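Local coordinates for outer membrane lipoprotein carrier protein LolA (PDB 2YZY) that is of unknown function but probably carries lipoproteins or other hydrophobic ligands, as LolA-type carriers do, at residues L47-K59 and E64-W76. Numbering follows the deposited sequence.
Sequences LPQARLFRVEFLK and EGNFTVITEKEVW
The antiparallel beta hairpin that strands 52-59 and 67-70 form within the LolA-like fold illustrates how a backbone ladder sets side chains on two faces. Phe-53 and Ile-70 exchange a pair of hydrogen bonds, Ile-70 N to Phe-53 O being short and nearly straight (2.7 Å, 175°); Val-55 and Thr-68 do the same. Toward the turn, Phe-57 N donates to Asn-66 O and Gly-65 N to Phe-57 O.

On one face the guanidinium of Arg-54 lies flat over the ring of Phe-67, the planes 19° apart, in a cation-pi stack with Arg-54 CZ 3.8 Å from the ring centroid. NH2 sits above the ring centre, while NH1 also touches Val-69 CG2. With its CG anti to the backbone N (chi1 -176°) and the chain extended as far as NE, Arg-54 reaches across to the neighbouring strand. Its NE forms a salt bridge to Glu-56 OE2 (2.8 Å), whose second partner is Arg-190; NH1 is held by the carbonyls of Leu-188 and Arg-190, tying the hairpin to the C-terminal region. A leucine in place of Arg-54 would probably leave the Phe-67 face without its cationic cover and Glu-56 with one charge partner fewer.

On the other face Phe-53 lies alongside Ile-70, CD2 to CD1 4.0 Å; nearer the turn, the ring edge of Phe-57 meets Thr-68 OG1, a hydroxyl hydrogen-bonded to Asn-77. Where strand 52-59 begins and strand 67-70 runs out, a water accepts from Glu-72 N and donates to Ala-50 O, and Leu-52 CD2 presses tightly on Thr-71 CG2 at 3.4 Å.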
# COMPACT_ATOMS: atom_id res chain seq x y z
N LEU A 47 8.40 8.40 -2.28
CA LEU A 47 9.36 9.49 -2.19
C LEU A 47 8.59 10.52 -1.35
O LEU A 47 8.02 11.48 -1.88
CB LEU A 47 9.69 10.04 -3.58
CG LEU A 47 10.78 11.11 -3.69
CD1 LEU A 47 12.04 10.65 -2.97
CD2 LEU A 47 11.08 11.39 -5.15
N PRO A 48 8.56 10.32 -0.03
CA PRO A 48 7.87 11.18 0.94
C PRO A 48 8.09 12.68 0.83
O PRO A 48 7.14 13.45 0.84
CB PRO A 48 8.35 10.63 2.29
CG PRO A 48 8.54 9.18 2.00
CD PRO A 48 9.25 9.21 0.67
N GLN A 49 9.35 13.10 0.71
CA GLN A 49 9.66 14.52 0.62
C GLN A 49 9.00 15.21 -0.57
O GLN A 49 8.70 16.41 -0.51
CB GLN A 49 11.18 14.72 0.58
CG GLN A 49 11.60 16.18 0.64
CD GLN A 49 13.07 16.34 0.99
OE1 GLN A 49 13.95 15.82 0.29
NE2 GLN A 49 13.34 17.05 2.07
N ALA A 50 8.76 14.46 -1.64
CA ALA A 50 8.14 15.02 -2.84
C ALA A 50 6.65 14.67 -2.89
O ALA A 50 5.96 15.03 -3.84
CB ALA A 50 8.84 14.49 -4.09
N ARG A 51 6.17 13.99 -1.86
CA ARG A 51 4.77 13.58 -1.79
C ARG A 51 4.39 12.78 -3.03
O ARG A 51 3.32 12.96 -3.59
CB ARG A 51 3.85 14.80 -1.66
CG ARG A 51 3.93 15.51 -0.32
CD ARG A 51 2.78 16.51 -0.18
NE ARG A 51 2.75 17.14 1.14
CZ ARG A 51 3.68 17.97 1.60
NH1 ARG A 51 4.72 18.28 0.84
NH2 ARG A 51 3.57 18.49 2.82
N LEU A 52 5.29 11.89 -3.44
CA LEU A 52 5.08 11.04 -4.60
C LEU A 52 4.99 9.57 -4.19
O LEU A 52 5.77 9.11 -3.36
CB LEU A 52 6.22 11.20 -5.61
CG LEU A 52 6.39 12.54 -6.34
CD1 LEU A 52 7.51 12.39 -7.36
CD2 LEU A 52 5.09 12.93 -7.03
N PHE A 53 4.06 8.85 -4.79
CA PHE A 53 3.84 7.44 -4.48
C PHE A 53 3.52 6.74 -5.81
O PHE A 53 2.80 7.30 -6.64
CB PHE A 53 2.66 7.32 -3.52
CG PHE A 53 2.54 5.99 -2.84
CD1 PHE A 53 3.46 5.60 -1.87
CD2 PHE A 53 1.47 5.14 -3.12
CE1 PHE A 53 3.31 4.40 -1.18
CE2 PHE A 53 1.31 3.94 -2.43
CZ PHE A 53 2.23 3.57 -1.46
N ARG A 54 4.05 5.54 -6.02
CA ARG A 54 3.78 4.81 -7.26
C ARG A 54 3.56 3.34 -6.95
O ARG A 54 4.29 2.75 -6.16
CB ARG A 54 4.94 4.96 -8.25
CG ARG A 54 4.70 4.29 -9.62
CD ARG A 54 5.88 4.55 -10.57
NE ARG A 54 5.76 3.85 -11.85
CZ ARG A 54 5.57 4.45 -13.02
NH1 ARG A 54 5.46 5.78 -13.09
NH2 ARG A 54 5.52 3.73 -14.13
N VAL A 55 2.53 2.76 -7.55
CA VAL A 55 2.23 1.35 -7.35
C VAL A 55 2.20 0.70 -8.73
O VAL A 55 1.53 1.20 -9.65
CB VAL A 55 0.86 1.15 -6.67
CG1 VAL A 55 0.58 -0.34 -6.48
CG2 VAL A 55 0.85 1.88 -5.32
N GLU A 56 2.95 -0.38 -8.89
CA GLU A 56 3.03 -1.09 -10.17
C GLU A 56 2.48 -2.49 -10.00
O GLU A 56 2.96 -3.26 -9.16
CB GLU A 56 4.49 -1.13 -10.64
CG GLU A 56 5.05 0.26 -10.92
CD GLU A 56 6.51 0.27 -11.33
OE1 GLU A 56 7.08 -0.81 -11.56
OE2 GLU A 56 7.08 1.38 -11.41
N PHE A 57 1.48 -2.84 -10.79
CA PHE A 57 0.83 -4.14 -10.68
C PHE A 57 1.43 -5.24 -11.54
O PHE A 57 1.76 -5.03 -12.71
CB PHE A 57 -0.66 -3.98 -10.98
CG PHE A 57 -1.34 -3.04 -10.04
CD1 PHE A 57 -1.83 -3.50 -8.82
CD2 PHE A 57 -1.46 -1.69 -10.34
CE1 PHE A 57 -2.42 -2.62 -7.91
CE2 PHE A 57 -2.04 -0.80 -9.44
CZ PHE A 57 -2.53 -1.27 -8.22
N LEU A 58 1.55 -6.42 -10.94
CA LEU A 58 2.09 -7.60 -11.61
C LEU A 58 1.06 -8.73 -11.75
O LEU A 58 1.12 -9.51 -12.69
CB LEU A 58 3.32 -8.10 -10.84
CG LEU A 58 4.50 -7.12 -10.86
CD1 LEU A 58 5.55 -7.55 -9.85
CD2 LEU A 58 5.10 -7.08 -12.26
N LYS A 59 0.14 -8.82 -10.79
CA LYS A 59 -0.92 -9.82 -10.80
C LYS A 59 -2.16 -9.17 -10.20
O LYS A 59 -2.05 -8.30 -9.34
CB LYS A 59 -0.54 -11.03 -9.95
CG LYS A 59 0.68 -11.79 -10.42
CD LYS A 59 0.90 -12.99 -9.50
CE LYS A 59 2.18 -13.72 -9.83
NZ LYS A 59 2.39 -14.85 -8.89
N GLU A 64 -1.97 -6.68 -14.68
CA GLU A 64 -0.57 -6.80 -15.08
C GLU A 64 -0.12 -5.65 -15.98
O GLU A 64 -0.69 -5.45 -17.06
CB GLU A 64 -0.37 -8.14 -15.79
CG GLU A 64 1.08 -8.47 -16.13
CD GLU A 64 1.20 -9.74 -16.95
OE1 GLU A 64 0.67 -10.79 -16.52
OE2 GLU A 64 1.81 -9.69 -18.04
N GLY A 65 0.89 -4.91 -15.55
CA GLY A 65 1.39 -3.79 -16.35
C GLY A 65 0.83 -2.43 -15.97
O GLY A 65 1.39 -1.40 -16.35
N ASN A 66 -0.28 -2.43 -15.25
CA ASN A 66 -0.90 -1.18 -14.81
C ASN A 66 -0.05 -0.54 -13.73
O ASN A 66 0.76 -1.20 -13.09
CB ASN A 66 -2.28 -1.43 -14.18
CG ASN A 66 -3.32 -1.88 -15.17
OD1 ASN A 66 -3.01 -2.21 -16.31
ND2 ASN A 66 -4.58 -1.91 -14.73
N PHE A 67 -0.23 0.76 -13.54
CA PHE A 67 0.46 1.44 -12.46
C PHE A 67 -0.33 2.66 -12.06
O PHE A 67 -1.15 3.18 -12.83
CB PHE A 67 1.93 1.78 -12.83
CG PHE A 67 2.08 2.83 -13.90
CD1 PHE A 67 1.97 4.19 -13.59
CD2 PHE A 67 2.39 2.46 -15.20
CE1 PHE A 67 2.16 5.16 -14.57
CE2 PHE A 67 2.59 3.43 -16.19
CZ PHE A 67 2.47 4.78 -15.88
N THR A 68 -0.11 3.09 -10.83
CA THR A 68 -0.79 4.26 -10.29
C THR A 68 0.26 5.21 -9.74
O THR A 68 1.17 4.79 -9.03
CB THR A 68 -1.74 3.87 -9.15
OG1 THR A 68 -2.73 2.97 -9.64
CG2 THR A 68 -2.42 5.11 -8.58
N VAL A 69 0.14 6.49 -10.08
CA VAL A 69 1.06 7.49 -9.56
C VAL A 69 0.22 8.46 -8.75
O VAL A 69 -0.79 8.98 -9.24
CB VAL A 69 1.77 8.26 -10.69
CG1 VAL A 69 2.68 9.33 -10.09
CG2 VAL A 69 2.60 7.30 -11.53
N ILE A 70 0.61 8.68 -7.50
CA ILE A 70 -0.14 9.59 -6.65
C ILE A 70 0.72 10.78 -6.25
O ILE A 70 1.88 10.62 -5.86
CB ILE A 70 -0.64 8.88 -5.37
CG1 ILE A 70 -1.51 7.68 -5.75
CG2 ILE A 70 -1.45 9.85 -4.51
CD1 ILE A 70 -1.90 6.81 -4.58
N THR A 71 0.15 11.96 -6.37
CA THR A 71 0.83 13.19 -6.00
C THR A 71 -0.13 13.94 -5.08
O THR A 71 -1.25 13.49 -4.86
CB THR A 71 1.14 14.08 -7.22
OG1 THR A 71 -0.09 14.51 -7.82
CG2 THR A 71 1.94 13.30 -8.25
N GLU A 72 0.32 15.06 -4.52
CA GLU A 72 -0.55 15.82 -3.64
C GLU A 72 -1.69 16.42 -4.45
O GLU A 72 -2.81 16.58 -3.95
CB GLU A 72 0.23 16.95 -2.96
CG GLU A 72 0.70 18.04 -3.91
CD GLU A 72 1.18 19.28 -3.18
OE1 GLU A 72 1.60 20.25 -3.86
OE2 GLU A 72 1.12 19.30 -1.93
N LYS A 73 -1.41 16.72 -5.71
CA LYS A 73 -2.39 17.33 -6.60
C LYS A 73 -3.31 16.36 -7.34
O LYS A 73 -4.53 16.54 -7.34
CB LYS A 73 -1.68 18.22 -7.63
CG LYS A 73 -2.62 18.93 -8.59
CD LYS A 73 -1.85 19.77 -9.60
CE LYS A 73 -2.79 20.49 -10.55
NZ LYS A 73 -3.67 19.53 -11.28
N GLU A 74 -2.75 15.33 -7.96
CA GLU A 74 -3.59 14.41 -8.70
C GLU A 74 -3.13 12.96 -8.69
O GLU A 74 -2.06 12.62 -8.18
CB GLU A 74 -3.74 14.89 -10.14
CG GLU A 74 -2.48 14.78 -10.98
CD GLU A 74 -2.47 15.76 -12.14
OE1 GLU A 74 -3.54 16.00 -12.74
OE2 GLU A 74 -1.39 16.30 -12.45
N VAL A 75 -3.97 12.10 -9.27
CA VAL A 75 -3.70 10.68 -9.35
C VAL A 75 -3.71 10.21 -10.80
O VAL A 75 -4.60 10.57 -11.56
CB VAL A 75 -4.77 9.88 -8.57
CG1 VAL A 75 -4.58 8.38 -8.79
CG2 VAL A 75 -4.70 10.21 -7.09
N TRP A 76 -2.71 9.42 -11.17
CA TRP A 76 -2.64 8.87 -12.52
C TRP A 76 -2.86 7.37 -12.43
O TRP A 76 -2.24 6.70 -11.61
CB TRP A 76 -1.25 9.07 -13.15
CG TRP A 76 -0.82 10.48 -13.40
CD1 TRP A 76 -1.59 11.61 -13.35
CD2 TRP A 76 0.49 10.91 -13.79
NE1 TRP A 76 -0.84 12.71 -13.67
CE2 TRP A 76 0.44 12.31 -13.95
CE3 TRP A 76 1.70 10.24 -14.01
CZ2 TRP A 76 1.57 13.06 -14.32
CZ3 TRP A 76 2.82 10.98 -14.39
CH2 TRP A 76 2.74 12.38 -14.54
O HOH W 1 3.30 15.82 -5.00
O HOH W 2 -0.34 -11.41 -14.14